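Local coordinates for protein arginine kinase (Cydia pomonella granulosis virus, PDB 6VVG) that probably transfers phosphate from ATP to serine or threonine residues of proteins, acting as a dimeric viral protein kinase, at residues N57-E60 with F61-H64; K229-L232 with P233-S236; S266-D269 with E270-H274. All coordinates share one frame; numbering follows the deposited sequence.

The three contacts follow one another along a single protein kinase domain, each made within one short helix and its ends. Interaction 1 lies on helix 59-66, the regulatory αC helix packed beside the five-stranded sheet of the N-lobe, next to the nucleotide site and at the dimer interface. Interactions 2 and 3 belong to the C-lobe, on helices 228-235 and 268-272, which correspond to αG and αI. Centres of interactions 1 and 2 are about 31 Å apart, those of 1 and 3 about 26 Å, and those of 2 and 3 about 24 Å; none touches another. Interaction 1 thus concerns the nucleotide site and dimerization, whereas the other two are packing within the helical lobe, away from the annotated sites.

Interaction 1: N57-E60 with F61-H64; sequences NSLE and FDVH
E60 and H64, one turn apart, extend side by side and share a water: it donates to E60 OE2 at 2.6 Å and lies 2.8 Å from H64 NE2. The carboxylate and imidazole planes are only 19° apart. E60 OE2 also forms a salt bridge with K49, and H64 ND1 bonds to I74 O, so both ring nitrogens have partners. With CG beside its own backbone N (chi1 -70°), H64 brings CD2 to 2.9 Å from E60 O, which sits at the ring edge; the H64 N to E60 O bond is weak at 3.5 Å. The Lys-Glu pair is the hallmark of an inward-turned αC helix in protein kinases, and K49 lines the AMP site. At the start of this helix N57 OD1 accepts L59 N at 3.0 Å in an Asx turn, the donor standing above the carbonyl plane, while N57 ND2 is taken by G162 O and S164 O. F61 N bonds to S58 O (3.1 Å), and V63 N to L59 O. D62 OD1 lies 3.0 Å from S58 O, a pair of acceptors, and near D62 OD1 of the second subunit, which may raise the carboxylate's pKa; D62 OD2 has a weak hydrogen bond with S58 OG of that subunit.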
ATOM      1  N   ASN A  57      -9.051  -3.486  -3.391  1.00 13.27           N
ATOM      2  CA  ASN A  57      -8.169  -2.536  -2.720  1.00 18.24           C
ATOM      3  C   ASN A  57      -6.805  -3.204  -2.575  1.00 14.71           C
ATOM      4  O   ASN A  57      -6.637  -4.114  -1.756  1.00 15.64           O
ATOM      5  CB  ASN A  57      -8.748  -2.138  -1.363  1.00 16.81           C
ATOM      6  CG  ASN A  57      -7.809  -1.259  -0.553  1.00 14.90           C
ATOM      7  OD1 ASN A  57      -6.711  -0.925  -0.993  1.00 11.00           O
ATOM      8  ND2 ASN A  57      -8.246  -0.880   0.641  1.00 14.29           N
ATOM      9  N   SER A  58      -5.830  -2.755  -3.371  1.00 16.44           N
ATOM     10  CA  SER A  58      -4.538  -3.434  -3.408  1.00 11.72           C
ATOM     11  C   SER A  58      -3.864  -3.454  -2.042  1.00 14.15           C
ATOM     12  O   SER A  58      -3.066  -4.355  -1.758  1.00 13.69           O
ATOM     13  CB  SER A  58      -3.626  -2.770  -4.440  1.00 15.82           C
ATOM     14  OG  SER A  58      -3.265  -1.456  -4.045  1.00 18.68           O
ATOM     15  N   LEU A  59      -4.166  -2.480  -1.183  1.00 12.33           N
ATOM     16  CA  LEU A  59      -3.547  -2.444   0.136  1.00 12.00           C
ATOM     17  C   LEU A  59      -3.938  -3.640   0.994  1.00 11.53           C
ATOM     18  O   LEU A  59      -3.227  -3.956   1.956  1.00  9.98           O
ATOM     19  CB  LEU A  59      -3.925  -1.151   0.858  1.00 15.23           C
ATOM     20  CG  LEU A  59      -2.919  -0.612   1.875  1.00 18.67           C
ATOM     21  CD1 LEU A  59      -1.652  -0.162   1.171  1.00 16.06           C
ATOM     22  CD2 LEU A  59      -3.524   0.525   2.688  1.00 22.99           C
ATOM     23  N   GLU A  60      -5.052  -4.303   0.680  1.00 11.33           N
ATOM     24  CA  GLU A  60      -5.432  -5.499   1.425  1.00  9.19           C
ATOM     25  C   GLU A  60      -4.332  -6.550   1.358  1.00 12.73           C
ATOM     26  O   GLU A  60      -4.070  -7.250   2.343  1.00 13.37           O
ATOM     27  CB  GLU A  60      -6.747  -6.059   0.881  1.00 12.90           C
ATOM     28  CG  GLU A  60      -7.273  -7.261   1.647  1.00 14.06           C
ATOM     29  CD  GLU A  60      -8.697  -7.627   1.268  1.00 16.00           C
ATOM     30  OE1 GLU A  60      -9.248  -7.012   0.329  1.00 15.52           O
ATOM     31  OE2 GLU A  60      -9.263  -8.537   1.913  1.00 14.57           O
ATOM     32  N   PHE A  61      -3.668  -6.665   0.208  1.00 11.19           N
ATOM     33  CA  PHE A  61      -2.548  -7.593   0.083  1.00 11.38           C
ATOM     34  C   PHE A  61      -1.412  -7.203   1.021  1.00 10.32           C
ATOM     35  O   PHE A  61      -0.847  -8.051   1.720  1.00 11.78           O
ATOM     36  CB  PHE A  61      -2.073  -7.626  -1.374  1.00 11.18           C
ATOM     37  CG  PHE A  61      -0.847  -8.468  -1.598  1.00 12.50           C
ATOM     38  CD1 PHE A  61      -0.902  -9.845  -1.464  1.00 17.20           C
ATOM     39  CD2 PHE A  61       0.357  -7.880  -1.945  1.00 10.00           C
ATOM     40  CE1 PHE A  61       0.223 -10.622  -1.669  1.00 12.01           C
ATOM     41  CE2 PHE A  61       1.486  -8.651  -2.152  1.00 16.98           C
ATOM     42  CZ  PHE A  61       1.418 -10.025  -2.011  1.00 14.21           C
ATOM     43  N   ASP A  62      -1.075  -5.911   1.063  1.00 12.09           N
ATOM     44  CA  ASP A  62       0.049  -5.465   1.881  1.00 11.47           C
ATOM     45  C   ASP A  62      -0.163  -5.793   3.352  1.00 12.30           C
ATOM     46  O   ASP A  62       0.774  -6.213   4.044  1.00 12.26           O
ATOM     47  CB  ASP A  62       0.266  -3.961   1.711  1.00 13.16           C
ATOM     48  CG  ASP A  62       0.492  -3.561   0.270  1.00 17.37           C
ATOM     49  OD1 ASP A  62      -0.408  -3.803  -0.556  1.00 15.95           O
ATOM     50  OD2 ASP A  62       1.569  -3.004  -0.034  1.00 19.04           O
ATOM     51  N   VAL A  63      -1.378  -5.580   3.860  1.00  9.14           N
ATOM     52  CA  VAL A  63      -1.626  -5.792   5.283  1.00 11.57           C
ATOM     53  C   VAL A  63      -1.335  -7.240   5.657  1.00  9.49           C
ATOM     54  O   VAL A  63      -0.676  -7.518   6.665  1.00 13.15           O
ATOM     55  CB  VAL A  63      -3.064  -5.387   5.650  1.00 11.02           C
ATOM     56  CG1 VAL A  63      -3.355  -5.763   7.097  1.00 12.00           C
ATOM     57  CG2 VAL A  63      -3.263  -3.894   5.427  1.00 13.48           C
ATOM     58  N   HIS A  64      -1.822  -8.184   4.850  1.00 10.94           N
ATOM     59  CA  HIS A  64      -1.516  -9.590   5.102  1.00  9.10           C
ATOM     60  C   HIS A  64      -0.010  -9.809   5.162  1.00 11.64           C
ATOM     61  O   HIS A  64       0.509 -10.404   6.114  1.00 12.15           O
ATOM     62  CB  HIS A  64      -2.124 -10.479   4.014  1.00 12.44           C
ATOM     63  CG  HIS A  64      -3.616 -10.574   4.061  1.00 11.90           C
ATOM     64  ND1 HIS A  64      -4.281 -11.433   4.907  1.00 15.47           N
ATOM     65  CD2 HIS A  64      -4.571  -9.933   3.348  1.00 11.77           C
ATOM     66  CE1 HIS A  64      -5.583 -11.307   4.722  1.00 13.59           C
ATOM     67  NE2 HIS A  64      -5.785 -10.403   3.783  1.00 14.56           N
TER
HETATM   68  O   HOH W   1      -8.262  -9.188   4.189  1.00 12.79           O

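Interaction 2: K229-L232 with P233-S236; sequences KDML and PLYS
L232 O is gripped by a water that donates to it at 2.7 Å and, more weakly, by S236 N at 3.3 Å. The same water lies 2.7 Å from S236 OG, bridging the serine hydroxyl to the carbonyl one turn earlier. A firmer backbone bond joins Y235 N to M231 O at 3.0 Å, nearly straight on to the carbonyl. That oxygen also lies over a face of the Y235 ring, displaced toward its rim. M231 meets the tyrosine twice more: CB makes an off-centre CH-pi contact 4.2 Å from the ring centroid, and the methyl CE packs 3.7 Å from Y235 CE1. Bends at chi2 (-52°) and chi3 (-57°) fold the thioether round so that CE reaches the ring as well as L234 CD1. This short helix occupies the αG position of the kinase C-lobe, resting on the αEF helix 182-185, where I185 touches M231, L232 and Y235. P233 kinks it: its nitrogen has no hydrogen for the preceding turn, and its CD takes that place, 3.3 Å from K229 O. The P233 ring sits close against its neighbour, CD 3.4 Å from L232 CB. Farther out, Y235 OH bonds to F180 O near the end of the activation segment, while the aromatic ring meets F213 and W197, the latter on helix 192-208.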
ATOM      1  N   LYS A 229     -22.926  12.997   8.771  1.00  8.92           N
ATOM      2  CA  LYS A 229     -23.177  14.233   9.499  1.00  7.75           C
ATOM      3  C   LYS A 229     -24.259  14.067  10.556  1.00 13.94           C
ATOM      4  O   LYS A 229     -24.313  14.863  11.499  1.00 13.47           O
ATOM      5  CB  LYS A 229     -23.550  15.344   8.516  1.00 11.43           C
ATOM      6  CG  LYS A 229     -22.356  15.920   7.762  1.00 11.76           C
ATOM      7  CD  LYS A 229     -21.428  16.687   8.695  1.00 13.86           C
ATOM      8  CE  LYS A 229     -20.100  17.020   8.017  1.00 10.69           C
ATOM      9  NZ  LYS A 229     -20.245  18.063   6.953  1.00 12.48           N
ATOM     10  N   ASP A 230     -25.115  13.050  10.429  1.00 13.20           N
ATOM     11  CA  ASP A 230     -26.080  12.753  11.482  1.00 16.01           C
ATOM     12  C   ASP A 230     -25.407  12.239  12.747  1.00 13.00           C
ATOM     13  O   ASP A 230     -26.014  12.285  13.824  1.00 13.92           O
ATOM     14  CB  ASP A 230     -27.098  11.719  10.997  1.00  9.01           C
ATOM     15  CG  ASP A 230     -27.951  12.227   9.855  1.00 21.31           C
ATOM     16  OD1 ASP A 230     -28.415  13.383   9.925  1.00 21.07           O
ATOM     17  OD2 ASP A 230     -28.162  11.464   8.888  1.00 31.08           O
ATOM     18  N   MET A 231     -24.175  11.737  12.645  1.00 17.25           N
ATOM     19  CA  MET A 231     -23.489  11.235  13.829  1.00 11.34           C
ATOM     20  C   MET A 231     -23.020  12.372  14.727  1.00 16.16           C
ATOM     21  O   MET A 231     -22.950  12.203  15.950  1.00 14.15           O
ATOM     22  CB  MET A 231     -22.292  10.372  13.427  1.00 13.96           C
ATOM     23  CG  MET A 231     -22.631   9.107  12.659  1.00 17.95           C
ATOM     24  SD  MET A 231     -23.866   8.066  13.455  1.00 15.07           S
ATOM     25  CE  MET A 231     -23.106   7.751  15.049  1.00 11.38           C
ATOM     26  N   LEU A 232     -22.703  13.528  14.146  1.00 17.43           N
ATOM     27  CA  LEU A 232     -22.095  14.602  14.941  1.00 10.40           C
ATOM     28  C   LEU A 232     -22.979  15.040  16.085  1.00 10.90           C
ATOM     29  O   LEU A 232     -22.474  15.123  17.231  1.00 15.09           O
ATOM     30  CB  LEU A 232     -21.753  15.785  14.030  1.00 13.89           C
ATOM     31  CG  LEU A 232     -20.451  15.660  13.242  1.00 14.25           C
ATOM     32  CD1 LEU A 232     -20.136  16.982  12.529  1.00 12.08           C
ATOM     33  CD2 LEU A 232     -19.275  15.255  14.118  1.00 13.46           C
ATOM     34  N   PRO A 233     -24.268  15.346  15.906  1.00 18.84           N
ATOM     35  CA  PRO A 233     -25.097  15.703  17.068  1.00 21.77           C
ATOM     36  C   PRO A 233     -25.036  14.651  18.164  1.00 17.31           C
ATOM     37  O   PRO A 233     -25.041  14.983  19.357  1.00 19.07           O
ATOM     38  CB  PRO A 233     -26.514  15.832  16.487  1.00 19.39           C
ATOM     39  CG  PRO A 233     -26.302  16.100  15.020  1.00 14.71           C
ATOM     40  CD  PRO A 233     -25.048  15.331  14.645  1.00 12.85           C
ATOM     41  N   LEU A 234     -24.963  13.376  17.776  1.00 16.89           N
ATOM     42  CA  LEU A 234     -24.950  12.300  18.759  1.00 15.84           C
ATOM     43  C   LEU A 234     -23.670  12.321  19.580  1.00 16.99           C
ATOM     44  O   LEU A 234     -23.705  12.118  20.800  1.00 11.99           O
ATOM     45  CB  LEU A 234     -25.116  10.959  18.049  1.00 17.76           C
ATOM     46  CG  LEU A 234     -26.390  10.864  17.210  1.00 20.45           C
ATOM     47  CD1 LEU A 234     -26.527   9.495  16.572  1.00 21.90           C
ATOM     48  CD2 LEU A 234     -27.616  11.184  18.067  1.00 17.51           C
ATOM     49  N   TYR A 235     -22.529  12.575  18.934  1.00 12.93           N
ATOM     50  CA  TYR A 235     -21.271  12.654  19.664  1.00 14.16           C
ATOM     51  C   TYR A 235     -21.263  13.805  20.663  1.00 15.26           C
ATOM     52  O   TYR A 235     -20.441  13.807  21.586  1.00 14.22           O
ATOM     53  CB  TYR A 235     -20.102  12.810  18.688  1.00 11.82           C
ATOM     54  CG  TYR A 235     -19.927  11.659  17.718  1.00 10.87           C
ATOM     55  CD1 TYR A 235     -20.564  10.442  17.921  1.00  7.37           C
ATOM     56  CD2 TYR A 235     -19.123  11.794  16.595  1.00 12.23           C
ATOM     57  CE1 TYR A 235     -20.406   9.393  17.035  1.00 11.75           C
ATOM     58  CE2 TYR A 235     -18.960  10.752  15.701  1.00 10.34           C
ATOM     59  CZ  TYR A 235     -19.602   9.556  15.925  1.00 16.66           C
ATOM     60  OH  TYR A 235     -19.436   8.520  15.034  1.00 12.31           O
ATOM     61  N   SER A 236     -22.160  14.779  20.502  1.00 10.05           N
ATOM     62  CA  SER A 236     -22.229  15.911  21.416  1.00 15.55           C
ATOM     63  C   SER A 236     -22.995  15.601  22.697  1.00 20.08           C
ATOM     64  O   SER A 236     -22.931  16.394  23.639  1.00 20.19           O
ATOM     65  CB  SER A 236     -22.884  17.109  20.725  1.00 16.96           C
ATOM     66  OG  SER A 236     -22.003  17.720  19.799  1.00 21.79           O
TER
HETATM   67  O   HOH W   2     -20.591  17.078  17.600  1.00 24.41           O

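Interaction 3: S266-D269 with E270-H274; sequences STYD and EIIKH
E270 OE1 accepts two hydrogen bonds from opposite faces of its carboxylate plane, one from T267 OG1 at 2.9 Å and one from S266 N at 3.0 Å. The threonine hydroxyl approaches on the anti side, 32° out of the plane; the S266 N-H comes from the other face, farther out of the plane (49°). T267 occupies the N-cap: OG1 accepts E270 N at 3.2 Å while giving its proton to the carboxylate, so E270 holds the cap through both backbone and side chain. A chi1 of 65° sets OG1 between the backbone N and carbonyl carbon of T267, from where it meets E270 N and E270 OE1. The helix so begun, 268-272, corresponds to αI near the end of the kinase C-lobe. One residue past the cap, Y268 crosses I272 obliquely, and I272 CG2 lies over the ring face, 4.2 Å from the centroid, with I272 CB 4.0 Å from Y268 CE1. The same two residues are also joined through the backbone, I272 N to Y268 O at 2.9 Å, and I271 N bonds to T267 O at 3.0 Å. In the next shell Y268 and I271 both pack on V126 of helix 115-133 and W196 of helix 192-208; I271 additionally meets F252 and M256 of helix 247-256.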
ATOM      1  N   SER A 266      -6.111   9.664  21.526  1.00 10.60           N
ATOM      2  CA  SER A 266      -6.095   9.572  20.072  1.00  8.32           C
ATOM      3  C   SER A 266      -4.787   9.012  19.534  1.00  7.92           C
ATOM      4  O   SER A 266      -4.584   8.999  18.313  1.00  9.59           O
ATOM      5  CB  SER A 266      -6.357  10.948  19.455  1.00  8.54           C
ATOM      6  OG  SER A 266      -5.373  11.878  19.875  1.00 11.49           O
ATOM      7  N   THR A 267      -3.897   8.557  20.409  1.00  9.34           N
ATOM      8  CA  THR A 267      -2.615   8.003  20.011  1.00 10.49           C
ATOM      9  C   THR A 267      -2.387   6.687  20.740  1.00  9.27           C
ATOM     10  O   THR A 267      -3.003   6.410  21.771  1.00 11.05           O
ATOM     11  CB  THR A 267      -1.457   8.960  20.326  1.00 13.14           C
ATOM     12  OG1 THR A 267      -1.355   9.128  21.746  1.00 11.64           O
ATOM     13  CG2 THR A 267      -1.678  10.313  19.671  1.00 13.65           C
ATOM     14  N   TYR A 268      -1.477   5.877  20.194  1.00  9.53           N
ATOM     15  CA  TYR A 268      -1.118   4.621  20.846  1.00  9.57           C
ATOM     16  C   TYR A 268      -0.665   4.856  22.282  1.00 11.43           C
ATOM     17  O   TYR A 268      -1.137   4.193  23.212  1.00 12.46           O
ATOM     18  CB  TYR A 268      -0.011   3.916  20.062  1.00 13.44           C
ATOM     19  CG  TYR A 268       0.639   2.776  20.821  1.00 16.13           C
ATOM     20  CD1 TYR A 268      -0.041   1.587  21.034  1.00 12.78           C
ATOM     21  CD2 TYR A 268       1.928   2.891  21.330  1.00 19.86           C
ATOM     22  CE1 TYR A 268       0.541   0.539  21.722  1.00 12.13           C
ATOM     23  CE2 TYR A 268       2.519   1.847  22.026  1.00 19.21           C
ATOM     24  CZ  TYR A 268       1.819   0.674  22.218  1.00 14.83           C
ATOM     25  OH  TYR A 268       2.402  -0.367  22.907  1.00 22.21           O
ATOM     26  N   ASP A 269       0.259   5.800  22.477  1.00  8.99           N
ATOM     27  CA  ASP A 269       0.850   5.997  23.798  1.00 12.96           C
ATOM     28  C   ASP A 269      -0.197   6.443  24.810  1.00 12.53           C
ATOM     29  O   ASP A 269      -0.180   6.004  25.968  1.00  9.08           O
ATOM     30  CB  ASP A 269       1.986   7.015  23.713  1.00  9.25           C
ATOM     31  CG  ASP A 269       3.269   6.413  23.168  1.00 12.36           C
ATOM     32  OD1 ASP A 269       3.844   5.536  23.846  1.00 32.07           O
ATOM     33  OD2 ASP A 269       3.702   6.809  22.065  1.00 25.40           O
ATOM     34  N   GLU A 270      -1.114   7.317  24.398  1.00  9.44           N
ATOM     35  CA  GLU A 270      -2.190   7.729  25.293  1.00  8.76           C
ATOM     36  C   GLU A 270      -3.046   6.535  25.691  1.00 13.55           C
ATOM     37  O   GLU A 270      -3.349   6.336  26.873  1.00 11.11           O
ATOM     38  CB  GLU A 270      -3.050   8.800  24.625  1.00 11.30           C
ATOM     39  CG  GLU A 270      -2.467  10.196  24.660  1.00 17.15           C
ATOM     40  CD  GLU A 270      -3.242  11.163  23.788  1.00 15.06           C
ATOM     41  OE1 GLU A 270      -3.545  10.811  22.627  1.00 12.64           O
ATOM     42  OE2 GLU A 270      -3.550  12.275  24.263  1.00 12.63           O
ATOM     43  N   ILE A 271      -3.443   5.725  24.708  1.00 11.93           N
ATOM     44  CA  ILE A 271      -4.329   4.598  24.983  1.00  8.85           C
ATOM     45  C   ILE A 271      -3.648   3.602  25.912  1.00 15.20           C
ATOM     46  O   ILE A 271      -4.194   3.218  26.952  1.00 14.45           O
ATOM     47  CB  ILE A 271      -4.761   3.926  23.667  1.00 12.41           C
ATOM     48  CG1 ILE A 271      -5.545   4.909  22.795  1.00  9.21           C
ATOM     49  CG2 ILE A 271      -5.584   2.676  23.949  1.00 10.40           C
ATOM     50  CD1 ILE A 271      -5.688   4.459  21.351  1.00  9.65           C
ATOM     51  N   ILE A 272      -2.438   3.171  25.549  1.00 13.71           N
ATOM     52  CA  ILE A 272      -1.788   2.074  26.254  1.00 12.89           C
ATOM     53  C   ILE A 272      -1.357   2.460  27.660  1.00 16.78           C
ATOM     54  O   ILE A 272      -1.113   1.577  28.491  1.00 13.04           O
ATOM     55  CB  ILE A 272      -0.595   1.578  25.416  1.00 14.92           C
ATOM     56  CG1 ILE A 272      -0.213   0.151  25.809  1.00 21.50           C
ATOM     57  CG2 ILE A 272       0.600   2.513  25.569  1.00 18.79           C
ATOM     58  CD1 ILE A 272      -1.238  -0.887  25.413  1.00 16.41           C
ATOM     59  N   LYS A 273      -1.276   3.751  27.966  1.00 17.47           N
ATOM     60  CA  LYS A 273      -0.859   4.199  29.286  1.00 14.81           C
ATOM     61  C   LYS A 273      -2.027   4.541  30.205  1.00 18.05           C
ATOM     62  O   LYS A 273      -1.798   4.944  31.348  1.00 13.37           O
ATOM     63  CB  LYS A 273       0.069   5.413  29.156  1.00 18.86           C
ATOM     64  CG  LYS A 273       1.469   5.068  28.662  1.00 16.29           C
ATOM     65  CD  LYS A 273       2.339   6.309  28.469  1.00 20.14           C
ATOM     66  CE  LYS A 273       3.754   5.921  28.048  1.00 27.45           C
ATOM     67  NZ  LYS A 273       4.749   6.991  28.350  1.00 48.92           N
ATOM     68  N   HIS A 274      -3.265   4.381  29.748  1.00 14.98           N
ATOM     69  CA  HIS A 274      -4.405   4.697  30.596  1.00 15.19           C
ATOM     70  C   HIS A 274      -4.527   3.668  31.718  1.00 14.04           C
ATOM     71  O   HIS A 274      -4.253   2.482  31.504  1.00 14.82           O
ATOM     72  CB  HIS A 274      -5.694   4.724  29.777  1.00 13.47           C
ATOM     73  CG  HIS A 274      -6.881   5.208  30.548  1.00 10.41           C
ATOM     74  ND1 HIS A 274      -7.682   4.367  31.290  1.00  9.24           N
ATOM     75  CD2 HIS A 274      -7.392   6.451  30.708  1.00 14.60           C
ATOM     76  CE1 HIS A 274      -8.639   5.070  31.869  1.00 16.10           C
ATOM     77  NE2 HIS A 274      -8.483   6.338  31.533  1.00 11.73           N
TER